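Local structure of mitochondrial dynamics protein MID49 (Mus musculus, 4WOY) at residues D189-A194 with L206-P211; L71-E76 with V178-P183; W82-G87 with R96-R101; A66-L71 with E173-V178. The protein recruits the fission mediator DNM1L (Drp1) to the mitochondrial outer membrane, regulates its GTPase activity and is required for mitochondrial fission. The protein carries 1 engineered substitution. One frame throughout, in Å; residues are numbered along the deposited sequence.

In the fold
All four contacts lie in one mixed sheet of the nucleotidyltransferase-like domain, in the predicted cytoplasmic part. Contacts 4 and 2 are successive halves of the parallel pairing of strands 69-74 and 173-182; they share L71 and V178, with centres about 15 Å apart. The hairpin of contact 3 is nested in the long connection between those strands. Contact 1 comes last: its strand 191-193 pairs with 173-182, and its strand 205-208 with 97-102. It ties the hairpin to the central strands, knitting segments distant in sequence into one sheet; its centre is about 9 Å from that of contact 2 and 12 Å from that of contact 3. The R70–D208 salt bridge joins contacts 1 and 4.

Contact 1 (D189-A194 with L206-P211); sequences DRLLLA and LQDLYP
L193 lays its side chain over D208 where strands 191-193 and 205-208 pair as an antiparallel beta hairpin in the mixed sheet of the nucleotidyltransferase-like fold. From its CB, near the carbonyl oxygen of L206, CG lies roughly anti to the carbonyl carbon (chi1 -38°), which swings it over D208. L193 CG then meets D208 CB at 3.6 Å; beyond it both methyls lie against the same CB, and L193 CD2 also reaches toward D208 OD2. L191 runs alongside D208 on this face, leaving the acid between two leucines. The carboxylate is not left without partners: R70 forms a salt bridge to D208 OD2, while Y210 N caps D208 OD1 at 3.2 Å, coming from above the carboxylate plane as helix 210-224 begins. Two reciprocal pairs of backbone bonds hold the strands, L191 with D208 and L193 with L206; the shortest runs from L193 N to L206 O, 2.6 Å. L192 and Q207 form the non-hydrogen-bonded pair between them, on the other face. Where the hairpin opens, R190 bends back at chi3 (61°), its guanidinium in a salt bridge with D188, and L209 CD2 sits over one face of that group, 3.8 Å from R190 NH1.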
loop_
_atom_site.group_PDB
_atom_site.type_symbol
_atom_site.label_atom_id
_atom_site.label_comp_id
_atom_site.label_asym_id
_atom_site.label_seq_id
_atom_site.Cartn_x
_atom_site.Cartn_y
_atom_site.Cartn_z
ATOM N N ASP A 189 4.221 -13.806 0.732
ATOM C CA ASP A 189 3.225 -13.092 1.509
ATOM C C ASP A 189 2.416 -12.066 0.727
ATOM O O ASP A 189 1.855 -11.159 1.324
ATOM C CB ASP A 189 3.909 -12.433 2.706
ATOM C CG ASP A 189 4.367 -13.453 3.738
ATOM O OD1 ASP A 189 3.562 -14.343 4.104
ATOM O OD2 ASP A 189 5.544 -13.392 4.146
ATOM N N ARG A 190 2.343 -12.198 -0.593
ATOM C CA ARG A 190 1.504 -11.285 -1.382
ATOM C C ARG A 190 0.028 -11.443 -0.985
ATOM O O ARG A 190 -0.369 -12.481 -0.459
ATOM C CB ARG A 190 1.689 -11.532 -2.876
ATOM C CG ARG A 190 1.142 -12.861 -3.350
ATOM C CD ARG A 190 1.471 -13.083 -4.795
ATOM N NE ARG A 190 2.903 -13.106 -5.011
ATOM C CZ ARG A 190 3.476 -12.831 -6.175
ATOM N NH1 ARG A 190 2.718 -12.509 -7.217
ATOM N NH2 ARG A 190 4.798 -12.864 -6.296
ATOM N N LEU A 191 -0.779 -10.411 -1.188
ATOM C CA LEU A 191 -2.169 -10.440 -0.744
ATOM C C LEU A 191 -3.110 -10.027 -1.858
ATOM O O LEU A 191 -2.687 -9.468 -2.874
ATOM C CB LEU A 191 -2.387 -9.518 0.471
ATOM C CG LEU A 191 -1.583 -9.889 1.737
ATOM C CD1 LEU A 191 -1.671 -8.802 2.825
ATOM C CD2 LEU A 191 -2.009 -11.256 2.302
ATOM N N LEU A 192 -4.387 -10.328 -1.657
ATOM C CA LEU A 192 -5.444 -9.709 -2.430
ATOM C C LEU A 192 -6.219 -8.826 -1.478
ATOM O O LEU A 192 -6.557 -9.266 -0.364
ATOM C CB LEU A 192 -6.363 -10.760 -3.048
ATOM C CG LEU A 192 -5.663 -11.868 -3.824
ATOM C CD1 LEU A 192 -6.680 -12.900 -4.297
ATOM C CD2 LEU A 192 -4.878 -11.265 -4.949
ATOM N N LEU A 193 -6.511 -7.597 -1.897
ATOM C CA LEU A 193 -7.262 -6.679 -1.060
ATOM C C LEU A 193 -8.657 -6.463 -1.599
ATOM O O LEU A 193 -8.854 -6.374 -2.807
ATOM C CB LEU A 193 -6.570 -5.320 -0.969
ATOM C CG LEU A 193 -5.056 -5.144 -0.882
ATOM C CD1 LEU A 193 -4.702 -3.762 -1.363
ATOM C CD2 LEU A 193 -4.603 -5.302 0.537
ATOM N N ALA A 194 -9.615 -6.337 -0.703
ATOM C CA ALA A 194 -10.909 -5.831 -1.063
ATOM C C ALA A 194 -10.801 -4.308 -1.184
ATOM O O ALA A 194 -11.070 -3.580 -0.234
ATOM C CB ALA A 194 -11.947 -6.218 -0.009
ATOM N N LEU A 206 -7.993 -6.696 -5.418
ATOM C CA LEU A 206 -6.816 -6.027 -5.931
ATOM C C LEU A 206 -5.538 -6.738 -5.424
ATOM O O LEU A 206 -5.398 -7.073 -4.240
ATOM C CB LEU A 206 -6.842 -4.567 -5.506
ATOM C CG LEU A 206 -5.776 -3.638 -6.052
ATOM C CD1 LEU A 206 -6.120 -3.329 -7.501
ATOM C CD2 LEU A 206 -5.735 -2.393 -5.235
ATOM N N GLN A 207 -4.602 -6.988 -6.321
ATOM C CA GLN A 207 -3.364 -7.617 -5.902
ATOM C C GLN A 207 -2.535 -6.628 -5.108
ATOM O O GLN A 207 -2.342 -5.484 -5.515
ATOM C CB GLN A 207 -2.550 -8.104 -7.093
ATOM C CG GLN A 207 -1.236 -8.732 -6.684
ATOM C CD GLN A 207 -0.385 -9.132 -7.872
ATOM O OE1 GLN A 207 -0.060 -8.304 -8.733
ATOM N NE2 GLN A 207 -0.041 -10.413 -7.943
ATOM N N ASP A 208 -2.014 -7.097 -3.988
ATOM C CA ASP A 208 -1.137 -6.291 -3.177
ATOM C C ASP A 208 0.239 -6.940 -3.094
ATOM O O ASP A 208 0.401 -7.968 -2.447
ATOM C CB ASP A 208 -1.720 -6.122 -1.784
ATOM C CG ASP A 208 -0.759 -5.410 -0.844
ATOM O OD1 ASP A 208 -0.098 -4.462 -1.311
ATOM O OD2 ASP A 208 -0.654 -5.817 0.337
ATOM N N LEU A 209 1.216 -6.335 -3.769
ATOM C CA LEU A 209 2.585 -6.852 -3.768
ATOM C C LEU A 209 3.460 -6.229 -2.675
ATOM O O LEU A 209 4.648 -6.557 -2.569
ATOM C CB LEU A 209 3.250 -6.649 -5.130
ATOM C CG LEU A 209 2.603 -7.454 -6.266
ATOM C CD1 LEU A 209 3.275 -7.218 -7.633
ATOM C CD2 LEU A 209 2.547 -8.951 -5.915
ATOM N N TYR A 210 2.880 -5.350 -1.863
ATOM C CA TYR A 210 3.665 -4.615 -0.883
ATOM C C TYR A 210 4.505 -5.538 0.060
ATOM O O TYR A 210 5.698 -5.302 0.219
ATOM C CB TYR A 210 2.753 -3.677 -0.066
ATOM C CG TYR A 210 3.469 -3.022 1.097
ATOM C CD1 TYR A 210 4.142 -1.807 0.931
ATOM C CD2 TYR A 210 3.499 -3.631 2.348
ATOM C CE1 TYR A 210 4.813 -1.211 1.978
ATOM C CE2 TYR A 210 4.168 -3.051 3.394
ATOM C CZ TYR A 210 4.821 -1.836 3.211
ATOM O OH TYR A 210 5.493 -1.281 4.266
ATOM N N PRO A 211 3.905 -6.594 0.652
ATOM C CA PRO A 211 4.708 -7.455 1.543
ATOM C C PRO A 211 5.884 -8.148 0.850
ATOM O O PRO A 211 6.936 -8.340 1.457
ATOM C CB PRO A 211 3.697 -8.500 2.034
ATOM C CG PRO A 211 2.366 -7.837 1.894
ATOM C CD PRO A 211 2.488 -7.027 0.618
#

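Contact 2 (L71-E76 with V178-P183); sequences LLAPLE and VLMVVP
L72 and L179 make the closest apolar side-chain contact between two parallel strands, 71-74 and 178-182: L72 CD2 comes to 3.7 Å from L179 CD1, the two side chains slanting across each other. The same methyl of L72 also touches V181 CG1, so one leucine branch spans two residues of the opposite strand. L191 and L193 of the next strand pack against this patch. Farther along that face, P74 CB meets V181 CG2 at 4.1 Å. On the other face A73 offers just a methyl to M180 CG, yet helices close that side, whereas L72 and P74 remain partly exposed on theirs. M180 bends at chi3 (-60°) and carries its end away from strand 71-74, while its side chain packs on L129 and L133 of helix 126-139. L75 fills in beyond A73: its CD1 lies 3.8 Å from M180 CB and its CB faces V182 CG1. Four backbone bonds zigzag between the strands, from L179 N to L71 O at 2.6 Å through to L75 N and V181 O at 2.9 Å. Past L75 the strands part, and the exposed ends E76 and P183 make no contact with the opposite segment. Parallel pairing of strands distant in sequence, with helices 18-42 and 126-139 packed on the L71, V178 and M180 face, belongs to the central sheet of the nucleotidyltransferase fold.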
loop_
_atom_site.group_PDB
_atom_site.type_symbol
_atom_site.label_atom_id
_atom_site.label_comp_id
_atom_site.label_asym_id
_atom_site.label_seq_id
_atom_site.Cartn_x
_atom_site.Cartn_y
_atom_site.Cartn_z
ATOM N N LEU A 71 -4.167 -1.319 7.989
ATOM C CA LEU A 71 -4.847 -2.104 8.994
ATOM C C LEU A 71 -5.434 -3.324 8.266
ATOM O O LEU A 71 -6.459 -3.234 7.564
ATOM C CB LEU A 71 -5.910 -1.271 9.694
ATOM C CG LEU A 71 -6.390 -1.816 11.027
ATOM C CD1 LEU A 71 -5.179 -2.055 11.906
ATOM C CD2 LEU A 71 -7.351 -0.847 11.696
ATOM N N LEU A 72 -4.738 -4.452 8.409
ATOM C CA LEU A 72 -5.079 -5.679 7.704
ATOM C C LEU A 72 -6.107 -6.461 8.494
ATOM O O LEU A 72 -5.902 -6.713 9.674
ATOM C CB LEU A 72 -3.847 -6.549 7.492
ATOM C CG LEU A 72 -2.669 -5.993 6.709
ATOM C CD1 LEU A 72 -1.742 -7.122 6.277
ATOM C CD2 LEU A 72 -3.149 -5.178 5.522
ATOM N N ALA A 73 -7.220 -6.802 7.843
ATOM C CA ALA A 73 -8.246 -7.679 8.404
ATOM C C ALA A 73 -8.337 -8.952 7.538
ATOM O O ALA A 73 -8.999 -8.957 6.498
ATOM C CB ALA A 73 -9.605 -6.957 8.491
ATOM N N PRO A 74 -7.621 -10.016 7.942
ATOM C CA PRO A 74 -7.565 -11.231 7.110
ATOM C C PRO A 74 -8.824 -12.080 7.181
ATOM O O PRO A 74 -9.297 -12.411 8.257
ATOM C CB PRO A 74 -6.358 -11.992 7.669
ATOM C CG PRO A 74 -6.198 -11.487 9.080
ATOM C CD PRO A 74 -6.668 -10.057 9.070
ATOM N N LEU A 75 -9.363 -12.415 6.015
ATOM C CA LEU A 75 -10.457 -13.364 5.931
ATOM C C LEU A 75 -9.887 -14.749 6.154
ATOM O O LEU A 75 -8.796 -15.049 5.649
ATOM C CB LEU A 75 -11.141 -13.289 4.568
ATOM C CG LEU A 75 -12.113 -12.143 4.300
ATOM C CD1 LEU A 75 -11.367 -10.843 3.975
ATOM C CD2 LEU A 75 -13.076 -12.562 3.191
ATOM N N GLU A 76 -10.565 -15.576 6.947
ATOM C CA GLU A 76 -10.124 -16.963 7.056
ATOM C C GLU A 76 -10.997 -17.811 6.150
ATOM O O GLU A 76 -12.126 -18.133 6.506
ATOM C CB GLU A 76 -10.173 -17.464 8.499
ATOM C CG GLU A 76 -9.173 -16.728 9.384
ATOM C CD GLU A 76 -9.288 -17.045 10.850
ATOM O OE1 GLU A 76 -10.273 -17.706 11.272
ATOM O OE2 GLU A 76 -8.365 -16.630 11.580
ATOM N N VAL A 178 -8.205 0.539 6.125
ATOM C CA VAL A 178 -8.732 -0.735 6.593
ATOM C C VAL A 178 -8.799 -1.682 5.411
ATOM O O VAL A 178 -9.563 -1.453 4.469
ATOM C CB VAL A 178 -10.112 -0.599 7.215
ATOM C CG1 VAL A 178 -10.562 -1.938 7.746
ATOM C CG2 VAL A 178 -10.094 0.448 8.316
ATOM N N LEU A 179 -7.973 -2.729 5.453
ATOM C CA LEU A 179 -7.837 -3.629 4.316
ATOM C C LEU A 179 -8.273 -5.041 4.631
ATOM O O LEU A 179 -7.589 -5.756 5.374
ATOM C CB LEU A 179 -6.392 -3.650 3.830
ATOM C CG LEU A 179 -5.795 -2.305 3.437
ATOM C CD1 LEU A 179 -4.277 -2.427 3.380
ATOM C CD2 LEU A 179 -6.359 -1.821 2.085
ATOM N N MET A 180 -9.397 -5.458 4.047
ATOM C CA MET A 180 -9.798 -6.877 4.136
ATOM C C MET A 180 -8.968 -7.676 3.130
ATOM O O MET A 180 -8.932 -7.340 1.949
ATOM C CB MET A 180 -11.298 -7.069 3.879
ATOM C CG MET A 180 -12.198 -6.633 5.055
ATOM S SD MET A 180 -13.961 -6.641 4.683
ATOM C CE MET A 180 -14.067 -5.484 3.319
ATOM N N VAL A 181 -8.270 -8.701 3.594
ATOM C CA VAL A 181 -7.291 -9.348 2.745
ATOM C C VAL A 181 -7.432 -10.865 2.735
ATOM O O VAL A 181 -7.927 -11.457 3.708
ATOM C CB VAL A 181 -5.858 -8.944 3.161
ATOM C CG1 VAL A 181 -5.699 -7.416 3.121
ATOM C CG2 VAL A 181 -5.519 -9.460 4.553
ATOM N N VAL A 182 -7.057 -11.475 1.602
ATOM C CA VAL A 182 -6.917 -12.940 1.494
ATOM C C VAL A 182 -5.468 -13.245 1.026
ATOM O O VAL A 182 -4.834 -12.383 0.374
ATOM C CB VAL A 182 -7.974 -13.568 0.527
ATOM C CG1 VAL A 182 -9.389 -13.142 0.896
ATOM C CG2 VAL A 182 -7.709 -13.189 -0.874
ATOM N N PRO A 183 -4.940 -14.464 1.334
ATOM C CA PRO A 183 -3.512 -14.805 1.134
ATOM C C PRO A 183 -2.903 -14.788 -0.284
ATOM O O PRO A 183 -1.684 -14.704 -0.364
ATOM C CB PRO A 183 -3.411 -16.227 1.704
ATOM C CG PRO A 183 -4.462 -16.282 2.750
ATOM C CD PRO A 183 -5.615 -15.471 2.172
#

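Contact 3 (W82-G87 with R96-R101); sequences WSLVPG and RCWAVR
The indole of W98 is covered on one face by P86, whose CG stands 3.6 Å from the centroid of the six-membered ring in a CH-pi contact; P86 CA lies over the same face, and G87 N is farther out toward the rim. At the ring edge, near its plane, L84 CB approaches W98 CZ3 to 3.5 Å. This packing belongs to a beta hairpin of the nucleotidyltransferase-like fold, strands 82-86 and 97-101 running antiparallel, with W98 and P86 as a non-hydrogen-bonded pair. The side chains of L84 and W98 also touch L192 of strand 191-193, one strand further on, beyond 205-208. A second flat group lies on the opposite face: the guanidinium of R101 has V85 CG2 over its centre, 3.5 Å from CZ. The arginine leaves its backbone with CG anti to N (chi1 -172°) and folds at chi3 (-85°), which brings the planar group back across the valine. V85 CB also meets A99 CB, so V85 spans two residues of the other strand. W82, at the start of the hairpin, lies near V100 CG1 through CE3, while its NE1 bonds to E78. Reciprocal backbone bonds link S83 with R101 and V85 with A99, the shortest being A99 N to V85 O at 2.6 Å. At the turn end G87 N, 2.7 Å from C97 O, donates from above the carbonyl plane in a more bent bond, 140° at the hydrogen.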
loop_
_atom_site.group_PDB
_atom_site.type_symbol
_atom_site.label_atom_id
_atom_site.label_comp_id
_atom_site.label_asym_id
_atom_site.label_seq_id
_atom_site.Cartn_x
_atom_site.Cartn_y
_atom_site.Cartn_z
ATOM N N TRP A 82 -12.184 -22.575 -1.940
ATOM C CA TRP A 82 -11.988 -21.333 -2.676
ATOM C C TRP A 82 -10.735 -21.432 -3.511
ATOM O O TRP A 82 -9.747 -22.037 -3.096
ATOM C CB TRP A 82 -11.886 -20.135 -1.725
ATOM C CG TRP A 82 -13.033 -20.029 -0.774
ATOM C CD1 TRP A 82 -13.128 -20.578 0.488
ATOM C CD2 TRP A 82 -14.269 -19.327 -1.008
ATOM N NE1 TRP A 82 -14.348 -20.244 1.045
ATOM C CE2 TRP A 82 -15.064 -19.485 0.151
ATOM C CE3 TRP A 82 -14.772 -18.573 -2.088
ATOM C CZ2 TRP A 82 -16.343 -18.923 0.262
ATOM C CZ3 TRP A 82 -16.053 -17.996 -1.968
ATOM C CH2 TRP A 82 -16.819 -18.181 -0.798
ATOM N N SER A 83 -10.797 -20.835 -4.695
ATOM C CA SER A 83 -9.728 -20.943 -5.675
ATOM C C SER A 83 -9.429 -19.568 -6.243
ATOM O O SER A 83 -10.291 -18.723 -6.288
ATOM C CB SER A 83 -10.132 -21.924 -6.774
ATOM O OG SER A 83 -9.312 -21.776 -7.913
ATOM N N LEU A 84 -8.205 -19.334 -6.656
ATOM C CA LEU A 84 -7.826 -18.042 -7.188
ATOM C C LEU A 84 -7.875 -18.070 -8.678
ATOM O O LEU A 84 -7.480 -19.049 -9.304
ATOM C CB LEU A 84 -6.417 -17.655 -6.749
ATOM C CG LEU A 84 -6.297 -17.630 -5.235
ATOM C CD1 LEU A 84 -4.915 -17.164 -4.866
ATOM C CD2 LEU A 84 -7.381 -16.735 -4.619
ATOM N N VAL A 85 -8.396 -16.999 -9.246
ATOM C CA VAL A 85 -8.364 -16.830 -10.675
ATOM C C VAL A 85 -7.743 -15.468 -10.978
ATOM O O VAL A 85 -8.261 -14.430 -10.574
ATOM C CB VAL A 85 -9.774 -16.946 -11.272
ATOM C CG1 VAL A 85 -9.709 -16.871 -12.774
ATOM C CG2 VAL A 85 -10.402 -18.259 -10.840
ATOM N N PRO A 86 -6.605 -15.464 -11.672
ATOM C CA PRO A 86 -5.934 -14.195 -11.989
ATOM C C PRO A 86 -6.784 -13.318 -12.902
ATOM O O PRO A 86 -7.315 -13.832 -13.899
ATOM C CB PRO A 86 -4.661 -14.653 -12.695
ATOM C CG PRO A 86 -4.498 -16.036 -12.234
ATOM C CD PRO A 86 -5.820 -16.623 -12.122
ATOM N N GLY A 87 -6.907 -12.032 -12.576
ATOM C CA GLY A 87 -7.777 -11.135 -13.323
ATOM C C GLY A 87 -7.520 -11.100 -14.824
ATOM O O GLY A 87 -8.430 -10.867 -15.603
ATOM N N ARG A 96 -4.053 -6.280 -12.795
ATOM C CA ARG A 96 -3.969 -5.749 -11.424
ATOM C C ARG A 96 -4.877 -6.479 -10.443
ATOM O O ARG A 96 -4.749 -6.280 -9.231
ATOM C CB ARG A 96 -4.330 -4.258 -11.382
ATOM C CG ARG A 96 -3.349 -3.330 -12.062
ATOM C CD ARG A 96 -3.933 -1.932 -12.128
ATOM N NE ARG A 96 -3.403 -1.150 -13.247
ATOM C CZ ARG A 96 -2.560 -0.120 -13.129
ATOM N NH1 ARG A 96 -2.132 0.275 -11.931
ATOM N NH2 ARG A 96 -2.146 0.522 -14.217
ATOM N N CYS A 97 -5.788 -7.313 -10.951
ATOM C CA CYS A 97 -6.824 -7.916 -10.096
ATOM C C CYS A 97 -6.837 -9.435 -10.087
ATOM O O CYS A 97 -6.163 -10.093 -10.858
ATOM C CB CYS A 97 -8.223 -7.443 -10.508
ATOM S SG CYS A 97 -8.481 -5.679 -10.451
ATOM N N TRP A 98 -7.635 -9.983 -9.189
ATOM C CA TRP A 98 -7.771 -11.427 -9.037
ATOM C C TRP A 98 -9.203 -11.770 -8.614
ATOM O O TRP A 98 -9.842 -10.986 -7.886
ATOM C CB TRP A 98 -6.755 -11.959 -8.005
ATOM C CG TRP A 98 -5.367 -12.197 -8.548
ATOM C CD1 TRP A 98 -4.442 -11.259 -8.954
ATOM C CD2 TRP A 98 -4.745 -13.470 -8.738
ATOM N NE1 TRP A 98 -3.295 -11.877 -9.391
ATOM C CE2 TRP A 98 -3.453 -13.234 -9.262
ATOM C CE3 TRP A 98 -5.156 -14.783 -8.515
ATOM C CZ2 TRP A 98 -2.576 -14.260 -9.559
ATOM C CZ3 TRP A 98 -4.271 -15.814 -8.808
ATOM C CH2 TRP A 98 -2.997 -15.544 -9.320
ATOM N N ALA A 99 -9.714 -12.917 -9.069
ATOM C CA ALA A 99 -11.038 -13.368 -8.624
ATOM C C ALA A 99 -10.878 -14.475 -7.596
ATOM O O ALA A 99 -9.883 -15.198 -7.581
ATOM C CB ALA A 99 -11.903 -13.832 -9.776
ATOM N N VAL A 100 -11.853 -14.563 -6.712
ATOM C CA VAL A 100 -11.885 -15.585 -5.690
ATOM C C VAL A 100 -13.129 -16.444 -5.982
ATOM O O VAL A 100 -14.269 -15.997 -5.809
ATOM C CB VAL A 100 -11.907 -14.962 -4.244
ATOM C CG1 VAL A 100 -11.909 -16.033 -3.191
ATOM C CG2 VAL A 100 -10.718 -14.034 -4.027
ATOM N N ARG A 101 -12.887 -17.670 -6.450
ATOM C CA ARG A 101 -13.927 -18.555 -6.972
ATOM C C ARG A 101 -14.385 -19.534 -5.902
ATOM O O ARG A 101 -13.586 -20.237 -5.283
ATOM C CB ARG A 101 -13.402 -19.330 -8.192
ATOM C CG ARG A 101 -14.434 -20.152 -8.948
ATOM C CD ARG A 101 -13.768 -21.120 -9.947
ATOM N NE ARG A 101 -13.472 -20.495 -11.233
ATOM C CZ ARG A 101 -12.440 -20.821 -12.010
ATOM N NH1 ARG A 101 -11.572 -21.764 -11.629
ATOM N NH2 ARG A 101 -12.263 -20.192 -13.169
#

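Contact 4 (A66-L71 with E173-V178); sequences AEHVRL and EFTLAV
H68 and T175 lie side by side and point the same way, so that the methyl of the threonine comes over one face of the imidazole: T175 CG2 is 4.0 Å from the ring centroid, displaced toward the rim beside ND1 and CE1. OG1 of T175 lies anti to its carbonyl carbon (chi1 -56°), which leaves CG2 to face the imidazole. T175 also packs on E162 and L164 of the adjoining strand, and A177 CB approaches the same imidazole obliquely. On the other side of the pair V69 and L176 also run alongside each other, V69 CG1 meeting L176 CD2 at 3.7 Å. The second methyl of V69 serves a different partner: its CG2 lies obliquely to the F174 ring, 3.8 Å from CD2, where the two side chains cross. L71 adds a looser contact to L176 CD2 through its CB. A28 and I31 of helix 18-42 cover L176, making this the helix-packed face. R70 points to the face of A177, its guanidinium held by D208. Three backbone bonds hold the strands, V69 N to T175 O at 2.9 Å, followed by A177 N to V69 O and L71 N to A177 O. Before strand 69-71 begins, a water takes over the bridging: it donates to E67 O and accepts from T175 N at 2.8 Å. Strand 173-182 thus has 69-74 parallel on one side and 162-166 antiparallel on the other, with a long helix behind, a mixed sheet as in the nucleotidyltransferase fold.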
loop_
_atom_site.group_PDB
_atom_site.type_symbol
_atom_site.label_atom_id
_atom_site.label_comp_id
_atom_site.label_asym_id
_atom_site.label_seq_id
_atom_site.Cartn_x
_atom_site.Cartn_y
_atom_site.Cartn_z
ATOM N N ALA A 66 4.025 9.297 6.657
ATOM C CA ALA A 66 3.951 9.935 5.339
ATOM C C ALA A 66 2.955 9.194 4.481
ATOM O O ALA A 66 2.126 9.807 3.812
ATOM C CB ALA A 66 5.309 9.954 4.665
ATOM N N GLU A 67 3.041 7.866 4.525
ATOM C CA GLU A 67 2.106 6.991 3.834
ATOM C C GLU A 67 0.982 6.566 4.767
ATOM O O GLU A 67 1.056 6.752 5.996
ATOM C CB GLU A 67 2.813 5.735 3.325
ATOM C CG GLU A 67 4.045 5.998 2.521
ATOM C CD GLU A 67 3.728 6.644 1.206
ATOM O OE1 GLU A 67 2.659 6.327 0.636
ATOM O OE2 GLU A 67 4.562 7.441 0.727
ATOM N N HIS A 68 -0.045 5.964 4.179
ATOM C CA HIS A 68 -1.106 5.338 4.957
ATOM C C HIS A 68 -0.519 4.289 5.880
ATOM O O HIS A 68 0.565 3.746 5.633
ATOM C CB HIS A 68 -2.145 4.664 4.055
ATOM C CG HIS A 68 -3.009 5.627 3.317
ATOM N ND1 HIS A 68 -2.936 6.987 3.502
ATOM C CD2 HIS A 68 -3.975 5.426 2.381
ATOM C CE1 HIS A 68 -3.810 7.591 2.716
ATOM N NE2 HIS A 68 -4.455 6.660 2.033
ATOM N N VAL A 69 -1.237 4.026 6.957
ATOM C CA VAL A 69 -0.922 2.938 7.844
ATOM C C VAL A 69 -1.922 1.818 7.533
ATOM O O VAL A 69 -3.149 2.016 7.606
ATOM C CB VAL A 69 -0.992 3.377 9.301
ATOM C CG1 VAL A 69 -0.680 2.203 10.248
ATOM C CG2 VAL A 69 -0.069 4.575 9.516
ATOM N N ARG A 70 -1.401 0.660 7.138
ATOM C CA ARG A 70 -2.271 -0.453 6.774
ATOM C C ARG A 70 -2.856 -1.124 8.015
ATOM O O ARG A 70 -2.151 -1.400 8.992
ATOM C CB ARG A 70 -1.518 -1.465 5.903
ATOM C CG ARG A 70 -0.387 -0.828 5.121
ATOM C CD ARG A 70 -0.154 -1.431 3.740
ATOM N NE ARG A 70 -0.131 -2.883 3.743
ATOM C CZ ARG A 70 -0.255 -3.615 2.643
ATOM N NH1 ARG A 70 -0.391 -3.032 1.455
ATOM N NH2 ARG A 70 -0.244 -4.933 2.730
ATOM N N LEU A 71 -4.167 -1.319 7.989
ATOM C CA LEU A 71 -4.847 -2.104 8.994
ATOM C C LEU A 71 -5.434 -3.324 8.266
ATOM O O LEU A 71 -6.459 -3.234 7.564
ATOM C CB LEU A 71 -5.910 -1.271 9.694
ATOM C CG LEU A 71 -6.390 -1.816 11.027
ATOM C CD1 LEU A 71 -5.179 -2.055 11.906
ATOM C CD2 LEU A 71 -7.351 -0.847 11.696
ATOM N N GLU A 173 -0.578 13.533 12.598
ATOM C CA GLU A 173 -1.826 13.284 11.885
ATOM C C GLU A 173 -1.603 12.039 11.089
ATOM O O GLU A 173 -0.526 11.918 10.516
ATOM C CB GLU A 173 -2.169 14.424 10.939
ATOM C CG GLU A 173 -2.868 15.596 11.553
ATOM C CD GLU A 173 -2.975 16.760 10.580
ATOM O OE1 GLU A 173 -2.201 16.785 9.599
ATOM O OE2 GLU A 173 -3.804 17.667 10.807
ATOM N N PHE A 174 -2.573 11.132 10.992
ATOM C CA PHE A 174 -2.434 10.090 9.973
ATOM C C PHE A 174 -3.690 9.319 9.584
ATOM O O PHE A 174 -4.753 9.463 10.180
ATOM C CB PHE A 174 -1.356 9.086 10.375
ATOM C CG PHE A 174 -1.681 8.288 11.583
ATOM C CD1 PHE A 174 -1.365 8.759 12.841
ATOM C CD2 PHE A 174 -2.277 7.045 11.465
ATOM C CE1 PHE A 174 -1.638 8.019 13.962
ATOM C CE2 PHE A 174 -2.568 6.296 12.590
ATOM C CZ PHE A 174 -2.236 6.784 13.837
ATOM N N THR A 175 -3.529 8.480 8.564
ATOM C CA THR A 175 -4.622 7.747 7.972
ATOM C C THR A 175 -4.459 6.238 8.106
ATOM O O THR A 175 -3.386 5.702 7.869
ATOM C CB THR A 175 -4.746 8.100 6.506
ATOM O OG1 THR A 175 -4.904 9.515 6.391
ATOM C CG2 THR A 175 -5.947 7.405 5.883
ATOM N N LEU A 176 -5.529 5.560 8.508
ATOM C CA LEU A 176 -5.542 4.113 8.536
ATOM C C LEU A 176 -6.313 3.609 7.315
ATOM O O LEU A 176 -7.430 4.065 7.033
ATOM C CB LEU A 176 -6.176 3.581 9.820
ATOM C CG LEU A 176 -5.346 3.649 11.106
ATOM C CD1 LEU A 176 -6.266 3.554 12.318
ATOM C CD2 LEU A 176 -4.287 2.556 11.174
ATOM N N ALA A 177 -5.701 2.709 6.559
ATOM C CA ALA A 177 -6.432 2.056 5.474
ATOM C C ALA A 177 -6.894 0.704 5.974
ATOM O O ALA A 177 -6.071 -0.181 6.250
ATOM C CB ALA A 177 -5.573 1.917 4.218
ATOM N N VAL A 178 -8.205 0.539 6.125
ATOM C CA VAL A 178 -8.732 -0.735 6.593
ATOM C C VAL A 178 -8.799 -1.682 5.411
ATOM O O VAL A 178 -9.563 -1.453 4.469
ATOM C CB VAL A 178 -10.112 -0.599 7.215
ATOM C CG1 VAL A 178 -10.562 -1.938 7.746
ATOM C CG2 VAL A 178 -10.094 0.448 8.316
HETATM O O HOH W 1 -1.060 8.513 7.230
#